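Local coordinates for phage-like element PBSX protein xkdH (Bacillus subtilis, PDB 3F3B) that is of unknown function but is encoded by the phage-like element PBSX and may take part in building its phage-like particle, at residues A[6-18]-A[76-90]. Numbering follows the deposited sequence.
Sequences MLIHRCDIYHEAA and FPLSADIRVNDKIIW. With PO4 (phosphate ion), chain B.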
# COMPACT_ATOMS: atom_id res chain seq x y z
N MSE A 6 -12.82 -15.78 -7.13
CA MSE A 6 -11.61 -15.06 -6.74
C MSE A 6 -10.80 -14.54 -7.92
O MSE A 6 -9.84 -15.18 -8.35
CB MSE A 6 -10.73 -15.97 -5.87
CG MSE A 6 -11.38 -16.42 -4.57
SE MSE A 6 -10.23 -17.57 -3.51
CE MSE A 6 -10.85 -19.31 -4.12
N LEU A 7 -11.17 -13.38 -8.44
CA LEU A 7 -10.45 -12.80 -9.56
C LEU A 7 -9.07 -12.29 -9.13
O LEU A 7 -8.93 -11.69 -8.06
CB LEU A 7 -11.24 -11.66 -10.19
CG LEU A 7 -12.55 -11.96 -10.93
CD1 LEU A 7 -12.99 -10.69 -11.65
CD2 LEU A 7 -12.35 -13.08 -11.95
N ILE A 8 -8.07 -12.54 -9.97
CA ILE A 8 -6.69 -12.13 -9.70
C ILE A 8 -6.42 -10.71 -10.23
O ILE A 8 -6.69 -10.41 -11.39
CB ILE A 8 -5.68 -13.11 -10.37
CG1 ILE A 8 -5.32 -14.25 -9.42
CG2 ILE A 8 -4.41 -12.37 -10.76
CD1 ILE A 8 -6.50 -15.05 -8.92
N HIS A 9 -5.88 -9.85 -9.38
CA HIS A 9 -5.54 -8.50 -9.79
C HIS A 9 -4.02 -8.36 -9.81
O HIS A 9 -3.30 -9.24 -9.35
CB HIS A 9 -6.13 -7.47 -8.82
CG HIS A 9 -7.63 -7.49 -8.78
ND1 HIS A 9 -8.41 -7.32 -9.90
CD2 HIS A 9 -8.49 -7.66 -7.74
CE1 HIS A 9 -9.68 -7.39 -9.56
NE2 HIS A 9 -9.76 -7.59 -8.26
N ARG A 10 -3.52 -7.27 -10.38
CA ARG A 10 -2.08 -7.04 -10.46
C ARG A 10 -1.77 -5.67 -9.91
O ARG A 10 -2.42 -4.69 -10.28
CB ARG A 10 -1.60 -7.13 -11.91
CG ARG A 10 -1.79 -8.49 -12.54
CD ARG A 10 -0.88 -9.51 -11.88
NE ARG A 10 -1.20 -10.87 -12.29
CZ ARG A 10 -0.30 -11.84 -12.42
NH1 ARG A 10 0.98 -11.60 -12.17
NH2 ARG A 10 -0.69 -13.05 -12.78
N CYS A 11 -0.77 -5.59 -9.04
CA CYS A 11 -0.38 -4.32 -8.46
C CYS A 11 1.13 -4.19 -8.35
O CYS A 11 1.87 -5.17 -8.44
CB CYS A 11 -0.99 -4.17 -7.07
SG CYS A 11 -0.32 -5.33 -5.86
N ASP A 12 1.59 -2.95 -8.19
CA ASP A 12 3.00 -2.68 -8.00
C ASP A 12 3.11 -2.32 -6.53
O ASP A 12 2.22 -1.67 -5.98
CB ASP A 12 3.46 -1.50 -8.85
CG ASP A 12 3.48 -1.83 -10.32
OD1 ASP A 12 3.62 -3.03 -10.66
OD2 ASP A 12 3.37 -0.89 -11.14
N ILE A 13 4.19 -2.74 -5.89
CA ILE A 13 4.39 -2.48 -4.49
C ILE A 13 5.63 -1.63 -4.25
O ILE A 13 6.67 -1.83 -4.88
CB ILE A 13 4.50 -3.81 -3.72
CG1 ILE A 13 3.30 -4.71 -4.04
CG2 ILE A 13 4.53 -3.56 -2.23
CD1 ILE A 13 3.39 -6.13 -3.48
N TYR A 14 5.52 -0.67 -3.33
CA TYR A 14 6.61 0.23 -2.96
C TYR A 14 6.80 0.15 -1.46
O TYR A 14 5.84 0.32 -0.70
CB TYR A 14 6.27 1.69 -3.31
CG TYR A 14 5.99 1.96 -4.76
CD1 TYR A 14 6.84 2.78 -5.51
CD2 TYR A 14 4.86 1.44 -5.39
CE1 TYR A 14 6.57 3.07 -6.85
CE2 TYR A 14 4.57 1.71 -6.72
CZ TYR A 14 5.43 2.52 -7.45
OH TYR A 14 5.16 2.78 -8.77
N HIS A 15 8.03 -0.07 -1.02
CA HIS A 15 8.32 -0.15 0.39
C HIS A 15 8.82 1.18 0.95
O HIS A 15 9.54 1.91 0.28
CB HIS A 15 9.37 -1.22 0.65
CG HIS A 15 9.00 -2.57 0.15
ND1 HIS A 15 7.73 -3.10 0.31
CD2 HIS A 15 9.73 -3.53 -0.46
CE1 HIS A 15 7.71 -4.33 -0.18
NE2 HIS A 15 8.91 -4.61 -0.65
N GLU A 16 8.43 1.49 2.18
CA GLU A 16 8.90 2.70 2.82
C GLU A 16 10.41 2.49 2.98
O GLU A 16 10.86 1.38 3.26
CB GLU A 16 8.25 2.87 4.20
CG GLU A 16 6.75 3.19 4.15
CD GLU A 16 6.47 4.66 3.83
OE1 GLU A 16 7.21 5.25 3.01
OE2 GLU A 16 5.49 5.21 4.39
N ALA A 17 11.19 3.55 2.79
CA ALA A 17 12.63 3.43 2.92
C ALA A 17 13.23 4.64 3.62
O ALA A 17 12.71 5.75 3.51
CB ALA A 17 13.27 3.24 1.54
N ALA A 18 14.31 4.41 4.35
CA ALA A 18 14.99 5.49 5.05
C ALA A 18 15.81 6.24 4.00
O ALA A 18 16.58 5.63 3.26
CB ALA A 18 15.90 4.94 6.13
N PHE A 76 -1.97 -12.13 -0.89
CA PHE A 76 -0.75 -12.20 -1.68
C PHE A 76 -0.09 -13.56 -1.57
O PHE A 76 -0.28 -14.28 -0.58
CB PHE A 76 0.29 -11.21 -1.17
CG PHE A 76 -0.03 -9.77 -1.42
CD1 PHE A 76 0.12 -9.22 -2.68
CD2 PHE A 76 -0.37 -8.93 -0.36
CE1 PHE A 76 -0.04 -7.87 -2.89
CE2 PHE A 76 -0.53 -7.56 -0.56
CZ PHE A 76 -0.36 -7.03 -1.82
N PRO A 77 0.74 -13.92 -2.57
CA PRO A 77 1.43 -15.20 -2.54
C PRO A 77 2.42 -15.09 -1.39
O PRO A 77 2.90 -14.00 -1.10
CB PRO A 77 2.15 -15.25 -3.88
CG PRO A 77 1.37 -14.31 -4.75
CD PRO A 77 1.04 -13.19 -3.81
N LEU A 78 2.72 -16.20 -0.74
CA LEU A 78 3.65 -16.20 0.38
C LEU A 78 5.05 -15.75 -0.03
O LEU A 78 5.78 -15.15 0.76
CB LEU A 78 3.70 -17.60 1.01
CG LEU A 78 3.93 -17.63 2.52
CD1 LEU A 78 2.77 -16.92 3.22
CD2 LEU A 78 4.01 -19.07 2.99
N SER A 79 5.43 -16.03 -1.27
CA SER A 79 6.74 -15.66 -1.78
C SER A 79 6.91 -14.15 -1.93
O SER A 79 8.02 -13.65 -2.07
CB SER A 79 6.98 -16.32 -3.14
OG SER A 79 6.02 -15.88 -4.08
N ALA A 80 5.80 -13.42 -1.89
CA ALA A 80 5.84 -11.97 -2.02
C ALA A 80 6.37 -11.27 -0.77
O ALA A 80 6.13 -11.71 0.35
CB ALA A 80 4.44 -11.45 -2.36
N ASP A 81 7.10 -10.17 -0.97
CA ASP A 81 7.68 -9.36 0.12
C ASP A 81 6.64 -8.31 0.50
O ASP A 81 6.53 -7.27 -0.14
CB ASP A 81 8.95 -8.67 -0.36
CG ASP A 81 9.71 -7.96 0.76
OD1 ASP A 81 9.09 -7.33 1.64
OD2 ASP A 81 10.96 -8.00 0.74
N ILE A 82 5.87 -8.59 1.55
CA ILE A 82 4.82 -7.68 2.01
C ILE A 82 5.21 -7.02 3.32
O ILE A 82 5.59 -7.70 4.27
CB ILE A 82 3.49 -8.44 2.22
CG1 ILE A 82 3.12 -9.22 0.95
CG2 ILE A 82 2.40 -7.46 2.62
CD1 ILE A 82 2.96 -8.38 -0.30
N ARG A 83 5.11 -5.70 3.36
CA ARG A 83 5.45 -4.93 4.56
C ARG A 83 4.36 -3.91 4.84
O ARG A 83 3.77 -3.37 3.91
CB ARG A 83 6.78 -4.20 4.36
CG ARG A 83 7.92 -5.08 3.91
CD ARG A 83 9.14 -4.24 3.57
NE ARG A 83 10.11 -5.02 2.81
CZ ARG A 83 11.25 -4.54 2.32
NH1 ARG A 83 11.56 -3.26 2.51
NH2 ARG A 83 12.06 -5.33 1.63
N VAL A 84 4.08 -3.64 6.10
CA VAL A 84 3.05 -2.65 6.39
C VAL A 84 3.57 -1.28 5.99
O VAL A 84 4.78 -1.02 6.01
CB VAL A 84 2.64 -2.68 7.89
CG1 VAL A 84 1.78 -1.48 8.22
CG2 VAL A 84 1.85 -3.96 8.17
N ASN A 85 2.64 -0.41 5.60
CA ASN A 85 2.95 0.93 5.14
C ASN A 85 3.45 0.85 3.71
O ASN A 85 3.95 1.84 3.15
CB ASN A 85 3.98 1.60 6.05
CG ASN A 85 3.43 1.87 7.43
OD1 ASN A 85 2.38 2.50 7.58
ND2 ASN A 85 4.12 1.39 8.45
N ASP A 86 3.33 -0.33 3.11
CA ASP A 86 3.72 -0.51 1.72
C ASP A 86 2.71 0.28 0.92
O ASP A 86 1.56 0.42 1.35
CB ASP A 86 3.57 -1.96 1.28
CG ASP A 86 4.82 -2.76 1.45
OD1 ASP A 86 5.85 -2.17 1.85
OD2 ASP A 86 4.76 -3.98 1.19
N LYS A 87 3.12 0.79 -0.23
CA LYS A 87 2.19 1.49 -1.11
C LYS A 87 1.97 0.56 -2.30
O LYS A 87 2.94 0.13 -2.93
CB LYS A 87 2.76 2.82 -1.61
CG LYS A 87 1.89 3.48 -2.69
CD LYS A 87 2.36 4.88 -3.06
CE LYS A 87 3.73 4.87 -3.73
NZ LYS A 87 4.17 6.24 -4.09
N ILE A 88 0.72 0.22 -2.58
CA ILE A 88 0.47 -0.64 -3.72
C ILE A 88 -0.35 0.15 -4.73
O ILE A 88 -1.22 0.94 -4.37
CB ILE A 88 -0.29 -1.93 -3.34
CG1 ILE A 88 -1.75 -1.61 -2.99
CG2 ILE A 88 0.41 -2.63 -2.19
CD1 ILE A 88 -2.63 -2.84 -2.85
N ILE A 89 -0.03 -0.05 -6.01
CA ILE A 89 -0.72 0.63 -7.09
C ILE A 89 -1.53 -0.41 -7.86
O ILE A 89 -0.97 -1.34 -8.45
CB ILE A 89 0.27 1.27 -8.07
CG1 ILE A 89 1.27 2.17 -7.33
CG2 ILE A 89 -0.49 2.04 -9.14
CD1 ILE A 89 0.71 3.47 -6.81
N TRP A 90 -2.85 -0.26 -7.83
CA TRP A 90 -3.75 -1.16 -8.54
C TRP A 90 -4.66 -0.31 -9.40
O TRP A 90 -5.39 0.54 -8.89
CB TRP A 90 -4.57 -1.99 -7.57
CG TRP A 90 -5.70 -2.73 -8.23
CD1 TRP A 90 -5.60 -3.74 -9.14
CD2 TRP A 90 -7.10 -2.48 -8.06
NE1 TRP A 90 -6.85 -4.14 -9.55
CE2 TRP A 90 -7.79 -3.38 -8.91
CE3 TRP A 90 -7.84 -1.57 -7.28
CZ2 TRP A 90 -9.19 -3.40 -8.99
CZ3 TRP A 90 -9.23 -1.60 -7.37
CH2 TRP A 90 -9.89 -2.51 -8.22
P PO4 B . -6.31 -5.77 -12.83
O1 PO4 B . -6.32 -4.41 -13.42
O2 PO4 B . -6.67 -6.78 -13.87
O3 PO4 B . -4.96 -6.07 -12.29
O4 PO4 B . -7.31 -5.84 -11.73
O HOH W 1 -0.89 -1.70 -11.13
O HOH W 2 6.92 -0.56 3.49
O HOH W 3 9.61 -1.06 4.35
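Phosphate O4 is gripped from both segments, by His9 ND1 at 2.6 Å and by Trp90 NE1 at 2.8 Å, the indole N-H being the straighter donor. The backbone N of Arg10 holds a second oxygen, O3. The ion, probably from the crystallisation liquor, meets both rings at their edges; the rings themselves meet obliquely, planes 57° apart, with Trp90 CZ2 over the His9 face. Next along, Asp12 pairs with Ile89 and Tyr14 with Lys87, each through two antiparallel backbone bonds. On the face carrying these four side chains, Lys87 lays CE over the Tyr14 ring and NZ makes a cation-pi contact 4.7 Å from its centroid; the bend at chi3 (66°) brings CE over the ring, with NZ beyond it. Ile13 and Ile88 occupy the opposite face, side by side, and Ile13 CD1 reaches Phe76 CE1 and Ile82 CD1. Beyond the paired strands, His15 is fixed two ways. Its ND1 bonds Asp86 OD1 at 2.6 Å, meeting the oxygen from above the carboxylate plane, while the Arg83 guanidinium lies flat on the imidazole, planes 14° apart. Asp81 takes Arg83 side-on, through NE and NH2, and so sets the turn of that cation; the Arg83 backbone N bonds Asp86 OD2, holding the carboxylate that His15 uses. In the all-antiparallel sheet of this DUF3599 protein, strand 9-19 pairs with 87-90, which continues to 93-97, with 48-61, whose Phe52 meets the rings of His9 and Trp90, and, near its far end, with 36-38.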